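Local structure of alpha-1,3-glucanase (Bacillus circulans, 5ZRU) at residues 55-60 and 154-159; 485-490 and 511-516. The protein probably hydrolyses alpha-1,3-glucan through this catalytic unit, one piece of a longer GH87-family protein that is also thought to bind carbohydrate. All blocks are in the same frame, centred on the assembly; numbering follows the deposited sequence.

Contact 1 (55-60 and 154-159); sequences IALPSN and IRIQKS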
ATOM      1  N   ILE A  55       7.517 -14.134  14.294  1.00 11.36           N
ATOM      2  CA  ILE A  55       7.894 -14.580  15.634  1.00 11.04           C
ATOM      3  C   ILE A  55       6.779 -14.198  16.594  1.00 12.66           C
ATOM      4  O   ILE A  55       6.456 -13.013  16.755  1.00 12.16           O
ATOM      5  CB  ILE A  55       9.236 -13.977  16.082  1.00 12.79           C
ATOM      6  CG1 ILE A  55      10.342 -14.358  15.106  1.00 18.17           C
ATOM      7  CG2 ILE A  55       9.590 -14.452  17.493  1.00 12.09           C
ATOM      8  CD1 ILE A  55      11.204 -13.184  14.718  1.00 23.21           C
ATOM      9  N   ALA A  56       6.192 -15.197  17.243  1.00 11.31           N
ATOM     10  CA  ALA A  56       5.202 -14.951  18.277  1.00 11.01           C
ATOM     11  C   ALA A  56       5.900 -14.742  19.616  1.00 13.91           C
ATOM     12  O   ALA A  56       6.821 -15.491  19.970  1.00 11.53           O
ATOM     13  CB  ALA A  56       4.208 -16.110  18.365  1.00 12.41           C
ATOM     14  N   LEU A  57       5.462 -13.709  20.346  1.00 12.22           N
ATOM     15  CA  LEU A  57       5.892 -13.405  21.707  1.00 12.16           C
ATOM     16  C   LEU A  57       4.707 -13.629  22.644  1.00 13.76           C
ATOM     17  O   LEU A  57       3.983 -12.684  22.993  1.00 14.04           O
ATOM     18  CB  LEU A  57       6.410 -11.966  21.805  1.00 13.10           C
ATOM     19  CG  LEU A  57       7.426 -11.558  20.730  1.00 14.19           C
ATOM     20  CD1 LEU A  57       7.845 -10.096  20.893  1.00 12.98           C
ATOM     21  CD2 LEU A  57       8.637 -12.474  20.750  1.00 13.80           C
ATOM     22  N   PRO A  58       4.454 -14.874  23.050  1.00 13.71           N
ATOM     23  CA  PRO A  58       3.208 -15.163  23.769  1.00 17.56           C
ATOM     24  C   PRO A  58       3.233 -14.788  25.234  1.00 15.98           C
ATOM     25  O   PRO A  58       2.158 -14.614  25.821  1.00 18.43           O
ATOM     26  CB  PRO A  58       3.045 -16.685  23.606  1.00 17.06           C
ATOM     27  CG  PRO A  58       4.073 -17.105  22.614  1.00 18.57           C
ATOM     28  CD  PRO A  58       5.169 -16.101  22.669  1.00 13.93           C
ATOM     29  N   SER A  59       4.408 -14.646  25.841  1.00 12.00           N
ATOM     30  CA  SER A  59       4.495 -14.561  27.287  1.00 12.74           C
ATOM     31  C   SER A  59       5.642 -13.648  27.677  1.00 13.20           C
ATOM     32  O   SER A  59       6.581 -13.435  26.911  1.00 14.00           O
ATOM     33  CB  SER A  59       4.695 -15.952  27.913  1.00 14.37           C
ATOM     34  OG  SER A  59       5.814 -16.601  27.325  1.00 14.50           O
ATOM     35  N   ASN A  60       5.535 -13.104  28.884  1.00 14.81           N
ATOM     36  CA  ASN A  60       6.579 -12.328  29.537  1.00 17.04           C
ATOM     37  C   ASN A  60       7.951 -12.968  29.350  1.00 16.99           C
ATOM     38  O   ASN A  60       8.162 -14.137  29.694  1.00 18.35           O
ATOM     39  CB  ASN A  60       6.239 -12.210  31.030  1.00 16.15           C
ATOM     40  CG  ASN A  60       7.163 -11.257  31.778  1.00 18.93           C
ATOM     41  OD1 ASN A  60       7.952 -10.531  31.180  1.00 17.35           O
ATOM     42  ND2 ASN A  60       7.055 -11.258  33.097  1.00 18.96           N
ATOM     43  N   ILE A 154      19.593  -5.553  18.834  1.00 15.68           N
ATOM     44  CA  ILE A 154      18.333  -4.921  19.198  1.00 12.27           C
ATOM     45  C   ILE A 154      17.329  -6.035  19.448  1.00 13.14           C
ATOM     46  O   ILE A 154      17.171  -6.948  18.621  1.00 11.62           O
ATOM     47  CB  ILE A 154      17.855  -3.919  18.129  1.00 14.46           C
ATOM     48  CG1 ILE A 154      16.480  -3.338  18.512  1.00 15.09           C
ATOM     49  CG2 ILE A 154      17.895  -4.561  16.741  1.00 12.30           C
ATOM     50  CD1 ILE A 154      16.065  -2.086  17.699  1.00 14.80           C
ATOM     51  N   ARG A 155      16.719  -6.006  20.626  1.00 14.44           N
ATOM     52  CA  ARG A 155      15.806  -7.046  21.069  1.00 12.48           C
ATOM     53  C   ARG A 155      14.433  -6.430  21.254  1.00 12.79           C
ATOM     54  O   ARG A 155      14.312  -5.356  21.857  1.00 13.88           O
ATOM     55  CB  ARG A 155      16.274  -7.686  22.383  1.00 13.03           C
ATOM     56  CG  ARG A 155      15.247  -8.622  22.996  1.00 15.29           C
ATOM     57  CD  ARG A 155      15.692  -9.163  24.347  1.00 17.40           C
ATOM     58  NE  ARG A 155      16.908  -9.954  24.248  1.00 23.95           N
ATOM     59  CZ  ARG A 155      17.292 -10.843  25.161  1.00 24.53           C
ATOM     60  NH1 ARG A 155      16.541 -11.065  26.235  1.00 25.92           N
ATOM     61  NH2 ARG A 155      18.418 -11.511  24.996  1.00 22.05           N
ATOM     62  N   ILE A 156      13.414  -7.099  20.721  1.00 11.65           N
ATOM     63  CA  ILE A 156      12.015  -6.774  20.973  1.00 12.31           C
ATOM     64  C   ILE A 156      11.484  -7.822  21.942  1.00 10.26           C
ATOM     65  O   ILE A 156      11.502  -9.016  21.634  1.00 11.86           O
ATOM     66  CB  ILE A 156      11.190  -6.771  19.677  1.00  9.89           C
ATOM     67  CG1 ILE A 156      11.842  -5.895  18.590  1.00 11.08           C
ATOM     68  CG2 ILE A 156       9.760  -6.336  19.967  1.00 11.89           C
ATOM     69  CD1 ILE A 156      12.094  -4.451  19.005  1.00 11.47           C
ATOM     70  N   GLN A 157      11.002  -7.394  23.104  1.00 12.69           N
ATOM     71  CA  GLN A 157      10.664  -8.346  24.153  1.00 10.41           C
ATOM     72  C   GLN A 157       9.321  -8.009  24.784  1.00 12.44           C
ATOM     73  O   GLN A 157       9.022  -6.843  25.060  1.00 13.11           O
ATOM     74  CB  GLN A 157      11.771  -8.379  25.225  1.00 12.77           C
ATOM     75  CG  GLN A 157      11.472  -9.301  26.409  1.00 11.92           C
ATOM     76  CD  GLN A 157      12.691  -9.538  27.282  1.00 18.33           C
ATOM     77  OE1 GLN A 157      13.795  -9.761  26.780  1.00 20.04           O
ATOM     78  NE2 GLN A 157      12.499  -9.485  28.594  1.00 19.67           N
ATOM     79  N   LYS A 158       8.512  -9.041  25.018  1.00 10.54           N
ATOM     80  CA  LYS A 158       7.277  -8.869  25.768  1.00 11.04           C
ATOM     81  C   LYS A 158       7.575  -8.804  27.263  1.00 13.29           C
ATOM     82  O   LYS A 158       8.349  -9.612  27.791  1.00 14.27           O
ATOM     83  CB  LYS A 158       6.312 -10.011  25.467  1.00 11.23           C
ATOM     84  CG  LYS A 158       5.041  -9.925  26.286  1.00 11.60           C
ATOM     85  CD  LYS A 158       4.077 -11.056  25.976  1.00 10.21           C
ATOM     86  CE  LYS A 158       3.021 -11.200  27.092  1.00 13.35           C
ATOM     87  NZ  LYS A 158       2.091 -10.016  27.194  1.00 11.66           N
ATOM     88  N   SER A 159       6.956  -7.851  27.947  1.00 12.26           N
ATOM     89  CA  SER A 159       7.190  -7.631  29.364  1.00 14.86           C
ATOM     90  C   SER A 159       6.094  -8.302  30.185  1.00 14.58           C
ATOM     91  O   SER A 159       5.277  -9.071  29.664  1.00 12.26           O
ATOM     92  CB  SER A 159       7.250  -6.130  29.662  1.00 15.28           C
ATOM     93  OG  SER A 159       5.946  -5.564  29.641  1.00 15.06           O
TER
HETATM   94  O   HOH W   1      10.491  -9.177  30.460  1.00 30.68           O
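Lys158 and Leu57 meet across the two sheets of a beta-sandwich, the D1 domain of the catalytic unit, where strand 53-57 of one sheet and strand 153-157 of the other run out into loops. Leu57 points toward the opposing segment and sets CD1 3.9 Å from Ile156 O; the same methyl approaches Ile156 CG2 at 4.3 Å. Leu96 of strand 93-100 and Val168 of strand 166-174 enclose this apolar pair on the inside of the sandwich.

Lys158 also points inward, and its aliphatic chain crosses over the inner side of the bend 57-60, touching Leu57 O, Ser59 C and Asn60 N. With CG anti to the backbone N (chi1 177°) and the chain straight until a bend at chi4, CD comes 3.4 Å from Leu57 O and CE 3.6 Å from Asn60 N. The ammonium group passes beyond this turn to a salt bridge with Asp162 and a hydrogen bond to Leu164 O, so the buried charge is satisfied from the loop that follows.

Toward the outside the link is polar and partly through water. The Asn60 amide lies against the Ser159 carbonyl group, OD1 3.1 Å from Ser159 C. Arg155 NH1 donates to Gln157 OE1, in the guanidinium plane, and Gln157 NE2 donates to water 1 at 2.8 Å; that water donates to Asn60 OD1 at 3.0 Å.

Contact 2 (485-490 and 511-516); sequences KNVTFT and ENIVFN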
ATOM      1  N   LYS A 485      -8.141  -5.324 -23.682  1.00 11.90           N
ATOM      2  CA  LYS A 485      -7.616  -5.121 -25.028  1.00 13.99           C
ATOM      3  C   LYS A 485      -6.329  -4.304 -24.998  1.00  9.88           C
ATOM      4  O   LYS A 485      -6.243  -3.305 -24.281  1.00 12.64           O
ATOM      5  CB  LYS A 485      -8.665  -4.410 -25.890  1.00 17.41           C
ATOM      6  CG  LYS A 485      -8.177  -3.938 -27.225  1.00 21.95           C
ATOM      7  CD  LYS A 485      -9.338  -3.504 -28.126  1.00 28.32           C
ATOM      8  CE  LYS A 485     -10.025  -2.239 -27.651  1.00 25.80           C
ATOM      9  NZ  LYS A 485     -10.857  -1.656 -28.765  1.00 35.41           N
ATOM     10  N   ASN A 486      -5.334  -4.740 -25.783  1.00 12.54           N
ATOM     11  CA  ASN A 486      -4.075  -4.023 -26.030  1.00 10.62           C
ATOM     12  C   ASN A 486      -3.235  -3.886 -24.752  1.00 11.27           C
ATOM     13  O   ASN A 486      -3.019  -2.798 -24.204  1.00  9.33           O
ATOM     14  CB  ASN A 486      -4.337  -2.653 -26.673  1.00 10.97           C
ATOM     15  CG  ASN A 486      -4.974  -2.764 -28.053  1.00 17.01           C
ATOM     16  OD1 ASN A 486      -4.786  -3.757 -28.760  1.00 14.17           O
ATOM     17  ND2 ASN A 486      -5.728  -1.744 -28.440  1.00 16.52           N
ATOM     18  N   VAL A 487      -2.737  -5.033 -24.296  1.00 10.12           N
ATOM     19  CA  VAL A 487      -1.922  -5.106 -23.089  1.00 12.59           C
ATOM     20  C   VAL A 487      -0.691  -5.945 -23.397  1.00 12.00           C
ATOM     21  O   VAL A 487      -0.798  -7.012 -24.011  1.00 11.93           O
ATOM     22  CB  VAL A 487      -2.693  -5.703 -21.891  1.00  8.62           C
ATOM     23  CG1 VAL A 487      -1.880  -5.518 -20.616  1.00 10.99           C
ATOM     24  CG2 VAL A 487      -4.061  -5.053 -21.732  1.00  9.40           C
ATOM     25  N   THR A 488       0.474  -5.460 -22.979  1.00 11.81           N
ATOM     26  CA  THR A 488       1.728  -6.178 -23.156  1.00 11.97           C
ATOM     27  C   THR A 488       2.404  -6.312 -21.803  1.00 11.44           C
ATOM     28  O   THR A 488       2.482  -5.332 -21.051  1.00 13.13           O
ATOM     29  CB  THR A 488       2.651  -5.446 -24.134  1.00 12.75           C
ATOM     30  OG1 THR A 488       1.955  -5.219 -25.365  1.00 14.25           O
ATOM     31  CG2 THR A 488       3.921  -6.267 -24.405  1.00 13.38           C
ATOM     32  N   PHE A 489       2.880  -7.522 -21.503  1.00  9.67           N
ATOM     33  CA  PHE A 489       3.679  -7.833 -20.323  1.00  9.95           C
ATOM     34  C   PHE A 489       5.053  -8.263 -20.808  1.00 11.04           C
ATOM     35  O   PHE A 489       5.156  -9.188 -21.620  1.00 13.13           O
ATOM     36  CB  PHE A 489       3.059  -8.962 -19.493  1.00 10.16           C
ATOM     37  CG  PHE A 489       1.688  -8.665 -18.982  1.00 10.08           C
ATOM     38  CD1 PHE A 489       0.588  -8.750 -19.814  1.00 12.40           C
ATOM     39  CD2 PHE A 489       1.502  -8.323 -17.654  1.00  9.33           C
ATOM     40  CE1 PHE A 489      -0.677  -8.494 -19.338  1.00 14.61           C
ATOM     41  CE2 PHE A 489       0.238  -8.049 -17.174  1.00  9.84           C
ATOM     42  CZ  PHE A 489      -0.853  -8.137 -18.017  1.00 13.06           C
ATOM     43  N   THR A 490       6.106  -7.603 -20.326  1.00 10.29           N
ATOM     44  CA  THR A 490       7.447  -7.924 -20.803  1.00  9.20           C
ATOM     45  C   THR A 490       8.426  -7.984 -19.637  1.00 10.84           C
ATOM     46  O   THR A 490       8.449  -7.080 -18.800  1.00 10.09           O
ATOM     47  CB  THR A 490       7.907  -6.892 -21.842  1.00 10.00           C
ATOM     48  OG1 THR A 490       6.940  -6.844 -22.901  1.00 12.36           O
ATOM     49  CG2 THR A 490       9.267  -7.288 -22.415  1.00 14.25           C
ATOM     50  N   GLU A 511      -8.233  -9.341 -26.310  1.00 13.75           N
ATOM     51  CA  GLU A 511      -7.784  -8.944 -27.642  1.00 14.92           C
ATOM     52  C   GLU A 511      -6.400  -8.313 -27.565  1.00 14.42           C
ATOM     53  O   GLU A 511      -6.201  -7.360 -26.808  1.00 12.77           O
ATOM     54  CB  GLU A 511      -8.773  -7.951 -28.262  1.00 17.82           C
ATOM     55  CG  GLU A 511     -10.189  -8.510 -28.412  1.00 23.04           C
ATOM     56  CD  GLU A 511     -11.224  -7.428 -28.678  1.00 33.95           C
ATOM     57  OE1 GLU A 511     -12.374  -7.580 -28.207  1.00 37.69           O
ATOM     58  OE2 GLU A 511     -10.885  -6.429 -29.350  1.00 38.54           O
ATOM     59  N   ASN A 512      -5.465  -8.817 -28.374  1.00 12.50           N
ATOM     60  CA  ASN A 512      -4.094  -8.298 -28.447  1.00 14.10           C
ATOM     61  C   ASN A 512      -3.444  -8.234 -27.060  1.00 11.53           C
ATOM     62  O   ASN A 512      -2.985  -7.189 -26.606  1.00 11.74           O
ATOM     63  CB  ASN A 512      -4.054  -6.921 -29.118  1.00 12.25           C
ATOM     64  CG  ASN A 512      -2.622  -6.456 -29.425  1.00 18.06           C
ATOM     65  OD1 ASN A 512      -1.733  -7.273 -29.658  1.00 17.25           O
ATOM     66  ND2 ASN A 512      -2.406  -5.146 -29.421  1.00 15.54           N
ATOM     67  N   ILE A 513      -3.403  -9.381 -26.392  1.00 11.39           N
ATOM     68  CA  ILE A 513      -2.715  -9.523 -25.111  1.00 12.62           C
ATOM     69  C   ILE A 513      -1.430 -10.300 -25.364  1.00 12.38           C
ATOM     70  O   ILE A 513      -1.480 -11.459 -25.790  1.00 12.07           O
ATOM     71  CB  ILE A 513      -3.581 -10.245 -24.068  1.00 12.58           C
ATOM     72  CG1 ILE A 513      -5.013  -9.694 -24.044  1.00  9.11           C
ATOM     73  CG2 ILE A 513      -2.910 -10.167 -22.692  1.00  9.46           C
ATOM     74  CD1 ILE A 513      -5.130  -8.197 -23.699  1.00 10.40           C
ATOM     75  N   VAL A 514      -0.281  -9.677 -25.081  1.00 11.14           N
ATOM     76  CA  VAL A 514       1.022 -10.245 -25.422  1.00 12.17           C
ATOM     77  C   VAL A 514       1.887 -10.323 -24.172  1.00 10.70           C
ATOM     78  O   VAL A 514       1.965  -9.358 -23.403  1.00 10.81           O
ATOM     79  CB  VAL A 514       1.731  -9.421 -26.512  1.00 14.58           C
ATOM     80  CG1 VAL A 514       3.094 -10.044 -26.839  1.00 17.09           C
ATOM     81  CG2 VAL A 514       0.856  -9.329 -27.761  1.00 14.02           C
ATOM     82  N   PHE A 515       2.550 -11.466 -23.985  1.00 11.11           N
ATOM     83  CA  PHE A 515       3.420 -11.733 -22.844  1.00 11.80           C
ATOM     84  C   PHE A 515       4.798 -12.107 -23.376  1.00 17.16           C
ATOM     85  O   PHE A 515       4.970 -13.200 -23.927  1.00 15.36           O
ATOM     86  CB  PHE A 515       2.886 -12.889 -21.998  1.00 13.20           C
ATOM     87  CG  PHE A 515       1.671 -12.569 -21.186  1.00 12.04           C
ATOM     88  CD1 PHE A 515       0.405 -12.614 -21.753  1.00 14.70           C
ATOM     89  CD2 PHE A 515       1.790 -12.284 -19.827  1.00 13.35           C
ATOM     90  CE1 PHE A 515      -0.722 -12.348 -20.986  1.00 12.92           C
ATOM     91  CE2 PHE A 515       0.669 -12.024 -19.054  1.00 16.12           C
ATOM     92  CZ  PHE A 515      -0.593 -12.048 -19.645  1.00 13.99           C
ATOM     93  N   ASN A 516       5.788 -11.236 -23.188  1.00 11.84           N
ATOM     94  CA  ASN A 516       7.131 -11.501 -23.691  1.00 11.26           C
ATOM     95  C   ASN A 516       8.111 -11.667 -22.536  1.00 12.63           C
ATOM     96  O   ASN A 516       8.056 -10.919 -21.557  1.00 11.06           O
ATOM     97  CB  ASN A 516       7.599 -10.368 -24.622  1.00 13.88           C
ATOM     98  CG  ASN A 516       6.747 -10.256 -25.888  1.00 13.43           C
ATOM     99  OD1 ASN A 516       6.187 -11.240 -26.365  1.00 19.81           O
ATOM    100  ND2 ASN A 516       6.637  -9.053 -26.417  1.00 22.43           N
TER
HETATM  101  O   HOH W   2      -0.322  -6.083 -26.956  1.00 12.84           O
HETATM  102  O   HOH W   3       8.015  -6.919 -25.559  1.00 23.85           O
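The Lys485 side chain crosses that of Glu511 just before the corners of two neighbouring coils of the D2 parallel beta-helix. Its CD is 3.5 Å from Glu511 OE2, but a bend at chi3 helps carry NZ away to Gln446 O, and NZ stays 4.8 Å from OE2.

At Asn486 the chain turns a corner, as at Asn512, both with positive phi. Asn486 N bonds to Glu511 O, while Asn512 ND2 donates to Asn486 OD1 at 2.8 Å; the amide planes stand 76° apart, and the acceptor lies in the Asn512 amide plane, whereas the donor sits tilted from the Asn486 carbonyl plane. Asn486 ND2 continues to Asn448 O in the preceding coil.

Val487 faces inward, its CG2 3.9 Å from Ile513 CD1; its N bonds to Asn512 O and its O accepts from Val514 N. Thr488, on the outer face, binds water 2 through OG1, and this water donates to Asn512 O.

Phe489 N bonds to Val514 O, and Asn516 N to Phe489 O. The inward Phe489 ring forms an offset stack on Phe515, centroids 4.4 Å apart, planes at 2°. Phe553 stacks on Phe515, and the Phe453 ring meets Phe489 nearly parallel.

Thr490 OG1 shares water 3 with Asn516 ND2, while Asn516 OD1 accepts from Asn554 ND2 of the following coil. In-register coils thus set like residues on one another, apolar and aromatic inside, hydrated hydroxyls outside.

The two contacts come one after the other along the chain and belong to different domains: contact 1 closes within D1, the antiparallel beta-sandwich, before contact 2 opens in D2, the parallel beta-helix. They share no strand or sheet. Their centres are 48 Å apart on opposite sides of the chain's centre, and their nearest atoms are separated by about 33 Å. Contact 1 joins two sheets through segments whose closest ends are 94 residues apart, whereas contact 2 joins successive turns of the helix, toward its C-terminal end, with closest ends 21 residues apart. The catalytic unit therefore combines a sandwich whose sheets pack by side chains from distant parts of the chain with an elongated solenoid built from local repeats.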